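Local coordinates for putative aldehyde dehydrogenase (Burkholderia cenocepacia, PDB 4YWE), which probably oxidises aldehydes with NAD or NADP as electron acceptor, as in other members of the aldehyde dehydrogenase family, and binds calcium and magnesium ions, at residues I264-A269 / L297-V302; V302-V307 / L375-P380. All coordinates share one frame; numbering follows the deposited sequence.

Contact 1 of 2, residues I264-A269 / L297-V302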
loop_
_atom_site.group_PDB
_atom_site.type_symbol
_atom_site.label_atom_id
_atom_site.label_comp_id
_atom_site.label_asym_id
_atom_site.label_seq_id
_atom_site.Cartn_x
_atom_site.Cartn_y
_atom_site.Cartn_z
ATOM N N ILE A 264 27.534 -10.875 -13.525
ATOM C CA ILE A 264 28.555 -11.162 -12.522
ATOM C C ILE A 264 28.566 -12.648 -12.173
ATOM O O ILE A 264 27.605 -13.166 -11.604
ATOM C CB ILE A 264 28.345 -10.306 -11.260
ATOM C CG1 ILE A 264 28.183 -8.833 -11.637
ATOM C CG2 ILE A 264 29.507 -10.486 -10.294
ATOM C CD1 ILE A 264 27.753 -7.951 -10.484
ATOM N N VAL A 265 29.660 -13.327 -12.512
ATOM C CA VAL A 265 29.764 -14.767 -12.294
ATOM C C VAL A 265 30.857 -15.105 -11.283
ATOM O O VAL A 265 32.010 -14.703 -11.442
ATOM C CB VAL A 265 30.023 -15.506 -13.620
ATOM C CG1 VAL A 265 29.994 -17.011 -13.397
ATOM C CG2 VAL A 265 28.999 -15.099 -14.667
ATOM N N PHE A 266 30.488 -15.858 -10.250
ATOM C CA PHE A 266 31.444 -16.301 -9.237
ATOM C C PHE A 266 31.854 -17.752 -9.462
ATOM O O PHE A 266 31.220 -18.473 -10.232
ATOM C CB PHE A 266 30.857 -16.135 -7.835
ATOM C CG PHE A 266 30.757 -14.707 -7.391
ATOM C CD1 PHE A 266 29.696 -13.917 -7.795
ATOM C CD2 PHE A 266 31.726 -14.154 -6.571
ATOM C CE1 PHE A 266 29.604 -12.602 -7.393
ATOM C CE2 PHE A 266 31.639 -12.838 -6.162
ATOM C CZ PHE A 266 30.577 -12.061 -6.573
ATOM N N ALA A 267 32.914 -18.172 -8.776
ATOM C CA ALA A 267 33.479 -19.507 -8.956
ATOM C C ALA A 267 32.523 -20.616 -8.525
ATOM O O ALA A 267 32.647 -21.757 -8.971
ATOM C CB ALA A 267 34.794 -19.625 -8.192
ATOM N N ASP A 268 31.571 -20.285 -7.659
ATOM C CA ASP A 268 30.643 -21.281 -7.137
ATOM C C ASP A 268 29.329 -21.308 -7.914
ATOM O O ASP A 268 28.354 -21.908 -7.470
ATOM C CB ASP A 268 30.362 -21.021 -5.654
ATOM C CG ASP A 268 29.555 -19.756 -5.423
ATOM O OD1 ASP A 268 29.590 -18.851 -6.284
ATOM O OD2 ASP A 268 28.883 -19.667 -4.373
ATOM N N ALA A 269 29.306 -20.659 -9.074
ATOM C CA ALA A 269 28.079 -20.558 -9.859
ATOM C C ALA A 269 27.851 -21.798 -10.716
ATOM O O ALA A 269 28.789 -22.521 -11.050
ATOM C CB ALA A 269 28.113 -19.313 -10.736
ATOM N N LEU A 297 31.369 -10.248 -15.974
ATOM C CA LEU A 297 32.431 -10.153 -14.982
ATOM C C LEU A 297 32.591 -11.499 -14.290
ATOM O O LEU A 297 31.685 -11.958 -13.596
ATOM C CB LEU A 297 32.123 -9.053 -13.965
ATOM C CG LEU A 297 31.614 -7.732 -14.547
ATOM C CD1 LEU A 297 31.256 -6.751 -13.441
ATOM C CD2 LEU A 297 32.638 -7.124 -15.496
ATOM N N ILE A 298 33.744 -12.129 -14.487
ATOM C CA ILE A 298 33.966 -13.484 -14.000
ATOM C C ILE A 298 35.053 -13.513 -12.935
ATOM O O ILE A 298 36.113 -12.917 -13.109
ATOM C CB ILE A 298 34.335 -14.428 -15.158
ATOM C CG1 ILE A 298 33.447 -14.163 -16.373
ATOM C CG2 ILE A 298 34.235 -15.877 -14.712
ATOM C CD1 ILE A 298 33.956 -14.799 -17.651
ATOM N N GLU A 299 34.790 -14.212 -11.835
ATOM C CA GLU A 299 35.799 -14.401 -10.801
ATOM C C GLU A 299 37.009 -15.105 -11.409
ATOM O O GLU A 299 36.861 -15.952 -12.289
ATOM C CB GLU A 299 35.236 -15.204 -9.627
ATOM C CG GLU A 299 36.196 -15.357 -8.460
ATOM C CD GLU A 299 35.571 -16.074 -7.280
ATOM O OE1 GLU A 299 34.339 -16.278 -7.291
ATOM O OE2 GLU A 299 36.314 -16.437 -6.343
ATOM N N ARG A 300 38.200 -14.738 -10.943
ATOM C CA ARG A 300 39.452 -15.205 -11.533
ATOM C C ARG A 300 39.553 -16.727 -11.632
ATOM O O ARG A 300 40.075 -17.255 -12.613
ATOM C CB ARG A 300 40.641 -14.668 -10.733
ATOM C CG ARG A 300 40.782 -13.157 -10.766
ATOM C CD ARG A 300 42.128 -12.716 -10.212
ATOM N NE ARG A 300 42.351 -11.284 -10.384
ATOM C CZ ARG A 300 43.467 -10.652 -10.034
ATOM N NH1 ARG A 300 44.471 -11.326 -9.490
ATOM N NH2 ARG A 300 43.580 -9.346 -10.229
ATOM N N ALA A 301 39.045 -17.422 -10.619
ATOM C CA ALA A 301 39.151 -18.876 -10.546
ATOM C C ALA A 301 38.498 -19.575 -11.739
ATOM O O ALA A 301 38.961 -20.627 -12.175
ATOM C CB ALA A 301 38.541 -19.380 -9.247
ATOM N N VAL A 302 37.426 -18.989 -12.263
ATOM C CA VAL A 302 36.700 -19.605 -13.368
ATOM C C VAL A 302 36.668 -18.700 -14.597
ATOM O O VAL A 302 35.859 -18.907 -15.501
ATOM C CB VAL A 302 35.267 -19.981 -12.944
ATOM C CG1 VAL A 302 35.298 -21.051 -11.862
ATOM C CG2 VAL A 302 34.512 -18.752 -12.465
#
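V265 is held between two residues of the neighbouring parallel strand: its N donates to L297 O (2.7 Å) and its O accepts from E299 N (2.9 Å). CA-H...O contacts run beside these bonds, from I264 CA to L297 O and from I298 CA to V265 O. A third, side-chain bond extends the join past the strand ends. E299 has CG trans to its backbone N (chi1 -176°) and an extended chain, which carries OE1 to A267 N (2.8 Å); the donor sits 50° above the carboxylate plane. The same OE1 lies at the edge of the F266 ring, 3.4 Å from CD2, with ring and carboxylate planes 79° apart. Strands 261-265 and 293-299 belong, with helix 271-283 between them, to a beta-alpha-beta unit, and F266-A269 is the type I turn that leaves the first strand for the helix. Apolar contacts occupy both faces: I264 CG1 meets L297 CD1 at 4.1 Å on the face shared with F400 and covered by helix 403-410, whereas V265 and I298 turn to the opposite face, under helix 303-315. Beyond the strand ends, A267 CB touches A301 CB (3.9 Å), and both methyls of V302 pack on A267 CA.

Contact 2 of 2, residues V302-V307 / L375-P380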
loop_
_atom_site.group_PDB
_atom_site.type_symbol
_atom_site.label_atom_id
_atom_site.label_comp_id
_atom_site.label_asym_id
_atom_site.label_seq_id
_atom_site.Cartn_x
_atom_site.Cartn_y
_atom_site.Cartn_z
ATOM N N VAL A 302 37.426 -18.989 -12.263
ATOM C CA VAL A 302 36.700 -19.605 -13.368
ATOM C C VAL A 302 36.668 -18.700 -14.597
ATOM O O VAL A 302 35.859 -18.907 -15.501
ATOM C CB VAL A 302 35.267 -19.981 -12.944
ATOM C CG1 VAL A 302 35.298 -21.051 -11.862
ATOM C CG2 VAL A 302 34.512 -18.752 -12.465
ATOM N N TYR A 303 37.549 -17.705 -14.632
ATOM C CA TYR A 303 37.595 -16.762 -15.747
ATOM C C TYR A 303 37.917 -17.464 -17.065
ATOM O O TYR A 303 37.128 -17.416 -18.006
ATOM C CB TYR A 303 38.618 -15.655 -15.478
ATOM C CG TYR A 303 38.810 -14.702 -16.640
ATOM C CD1 TYR A 303 37.770 -13.891 -17.079
ATOM C CD2 TYR A 303 40.034 -14.610 -17.292
ATOM C CE1 TYR A 303 37.943 -13.018 -18.140
ATOM C CE2 TYR A 303 40.215 -13.740 -18.352
ATOM C CZ TYR A 303 39.167 -12.946 -18.773
ATOM O OH TYR A 303 39.346 -12.081 -19.829
ATOM N N GLU A 304 39.072 -18.117 -17.123
ATOM C CA GLU A 304 39.495 -18.824 -18.331
ATOM C C GLU A 304 38.569 -19.987 -18.731
ATOM O O GLU A 304 38.283 -20.154 -19.917
ATOM C CB GLU A 304 40.932 -19.333 -18.169
ATOM C CG GLU A 304 41.968 -18.231 -17.981
ATOM C CD GLU A 304 42.226 -17.438 -19.250
ATOM O OE1 GLU A 304 41.818 -17.893 -20.338
ATOM O OE2 GLU A 304 42.840 -16.354 -19.159
ATOM N N PRO A 305 38.105 -20.804 -17.760
ATOM C CA PRO A 305 37.164 -21.852 -18.180
ATOM C C PRO A 305 35.853 -21.323 -18.767
ATOM O O PRO A 305 35.362 -21.881 -19.748
ATOM C CB PRO A 305 36.895 -22.616 -16.880
ATOM C CG PRO A 305 38.117 -22.408 -16.071
ATOM C CD PRO A 305 38.543 -21.004 -16.366
ATOM N N LEU A 306 35.298 -20.267 -18.183
ATOM C CA LEU A 306 34.021 -19.733 -18.648
ATOM C C LEU A 306 34.170 -19.020 -19.992
ATOM O O LEU A 306 33.266 -19.064 -20.826
ATOM C CB LEU A 306 33.422 -18.784 -17.609
ATOM C CG LEU A 306 32.040 -18.212 -17.934
ATOM C CD1 LEU A 306 31.055 -19.329 -18.249
ATOM C CD2 LEU A 306 31.526 -17.357 -16.785
ATOM N N VAL A 307 35.310 -18.367 -20.197
ATOM C CA VAL A 307 35.588 -17.702 -21.466
ATOM C C VAL A 307 35.656 -18.729 -22.591
ATOM O O VAL A 307 35.119 -18.509 -23.678
ATOM C CB VAL A 307 36.889 -16.875 -21.392
ATOM C CG1 VAL A 307 37.380 -16.518 -22.788
ATOM C CG2 VAL A 307 36.669 -15.618 -20.565
ATOM N N LEU A 375 32.706 -12.112 -29.140
ATOM C CA LEU A 375 33.153 -12.251 -27.761
ATOM C C LEU A 375 34.587 -11.762 -27.612
ATOM O O LEU A 375 35.513 -12.356 -28.163
ATOM C CB LEU A 375 33.050 -13.705 -27.303
ATOM C CG LEU A 375 33.679 -14.004 -25.940
ATOM C CD1 LEU A 375 32.903 -13.325 -24.818
ATOM C CD2 LEU A 375 33.767 -15.501 -25.709
ATOM N N LEU A 376 34.766 -10.678 -26.865
ATOM C CA LEU A 376 36.098 -10.136 -26.622
ATOM C C LEU A 376 36.496 -10.324 -25.162
ATOM O O LEU A 376 35.655 -10.255 -24.264
ATOM C CB LEU A 376 36.164 -8.656 -27.007
ATOM C CG LEU A 376 36.139 -8.352 -28.509
ATOM C CD1 LEU A 376 34.715 -8.317 -29.053
ATOM C CD2 LEU A 376 36.865 -7.052 -28.811
ATOM N N ARG A 377 37.783 -10.561 -24.933
ATOM C CA ARG A 377 38.277 -10.882 -23.601
ATOM C C ARG A 377 39.339 -9.897 -23.131
ATOM O O ARG A 377 39.895 -9.143 -23.930
ATOM C CB ARG A 377 38.848 -12.300 -23.579
ATOM C CG ARG A 377 39.942 -12.536 -24.609
ATOM C CD ARG A 377 40.690 -13.825 -24.329
ATOM N NE ARG A 377 41.300 -13.808 -23.004
ATOM C CZ ARG A 377 41.585 -14.897 -22.300
ATOM N NH1 ARG A 377 41.312 -16.097 -22.794
ATOM N NH2 ARG A 377 42.140 -14.787 -21.102
ATOM N N ASP A 378 39.611 -9.920 -21.828
ATOM C CA ASP A 378 40.638 -9.082 -21.213
ATOM C C ASP A 378 40.384 -7.606 -21.490
ATOM O O ASP A 378 41.319 -6.818 -21.620
ATOM C CB ASP A 378 42.028 -9.484 -21.714
ATOM C CG ASP A 378 42.308 -10.963 -21.527
ATOM O OD1 ASP A 378 41.987 -11.498 -20.445
ATOM O OD2 ASP A 378 42.839 -11.592 -22.465
ATOM N N VAL A 379 39.109 -7.243 -21.582
ATOM C CA VAL A 379 38.715 -5.873 -21.873
ATOM C C VAL A 379 39.026 -4.968 -20.688
ATOM O O VAL A 379 38.532 -5.196 -19.585
ATOM C CB VAL A 379 37.222 -5.791 -22.234
ATOM C CG1 VAL A 379 36.832 -4.356 -22.547
ATOM C CG2 VAL A 379 36.906 -6.707 -23.410
ATOM N N PRO A 380 39.855 -3.937 -20.913
ATOM C CA PRO A 380 40.120 -2.947 -19.866
ATOM C C PRO A 380 38.834 -2.256 -19.431
ATOM O O PRO A 380 38.050 -1.849 -20.287
ATOM C CB PRO A 380 41.075 -1.958 -20.543
ATOM C CG PRO A 380 41.684 -2.723 -21.676
ATOM C CD PRO A 380 40.608 -3.657 -22.146
#
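E304 and R377 meet in a two-pronged salt bridge. R377 NH1 reaches E304 OE1 at 3.1 Å and NH2 reaches OE2 at 2.6 Å, so the guanidinium grips the carboxylate end-on, one nitrogen to each oxygen. Both oxygens are used on their syn side and both lie close to the guanidinium plane; the two flat groups are 31° apart. A bend at chi2 (-72°) brings the E304 carboxylate round to the arginine from an exposed position on the first turn of helix 303-315. On its other flank R377 is held by its chain neighbour D378: NE donates to OD2 (2.8 Å), which is met from above the carboxylate plane, and NH2 makes a weak bond to OD1. Y303 OH also donates to D378 OD1, at 2.8 Å and again from above the plane.

The inner part of the contact is packed more closely. The buried Y303 ring stands nearly perpendicular to the guanidinium (88°), with CE2 3.5 Å from R377 NH2, and V307 CG2 lies over one ring face. V307 CG1 comes 4.0 Å from R377 NH1. Deeper still, L375 CD2 rests against V307 O at 3.9 Å, while the L375 side chain also packs on L310, A311 and F314 of the same helix. The contact thus joins the start of the helix to the loop after strand 374-376 and the end of that strand, which runs antiparallel to strand 354-360 and parallel to strand 394-400. By contrast, E304 and D378 sit on the exposed side, where solvent probably screens their charges. One arginine between two carboxylates whose nearest oxygens are 5.1 Å apart probably offsets their mutual repulsion, and the tyrosine hydroxyl may further stabilise the negative charge on D378.

Contacts 1 and 2 lie in series, their centres about 10 Å apart, and V302 belongs to both: it closes the first against A267 and stands at the N-cap position of helix 303-315, whose first turn makes the second. The helix bridges them: I298 CG2 packs on Y303 CA (3.6 Å), and L306 CD2 fits against I298 CD1 (3.6 Å) and V265 CG1 (3.7 Å). Both contacts belong to one mixed sheet, in which strand 394-400 separates strands 293-299 and 374-376. Contact 1 lies away from the metal sites and the predicted active-site glutamate E256; in contact 2 the D378 side chain is about 11 Å from that of D350, a calcium ligand whose ion is not bound to this chain.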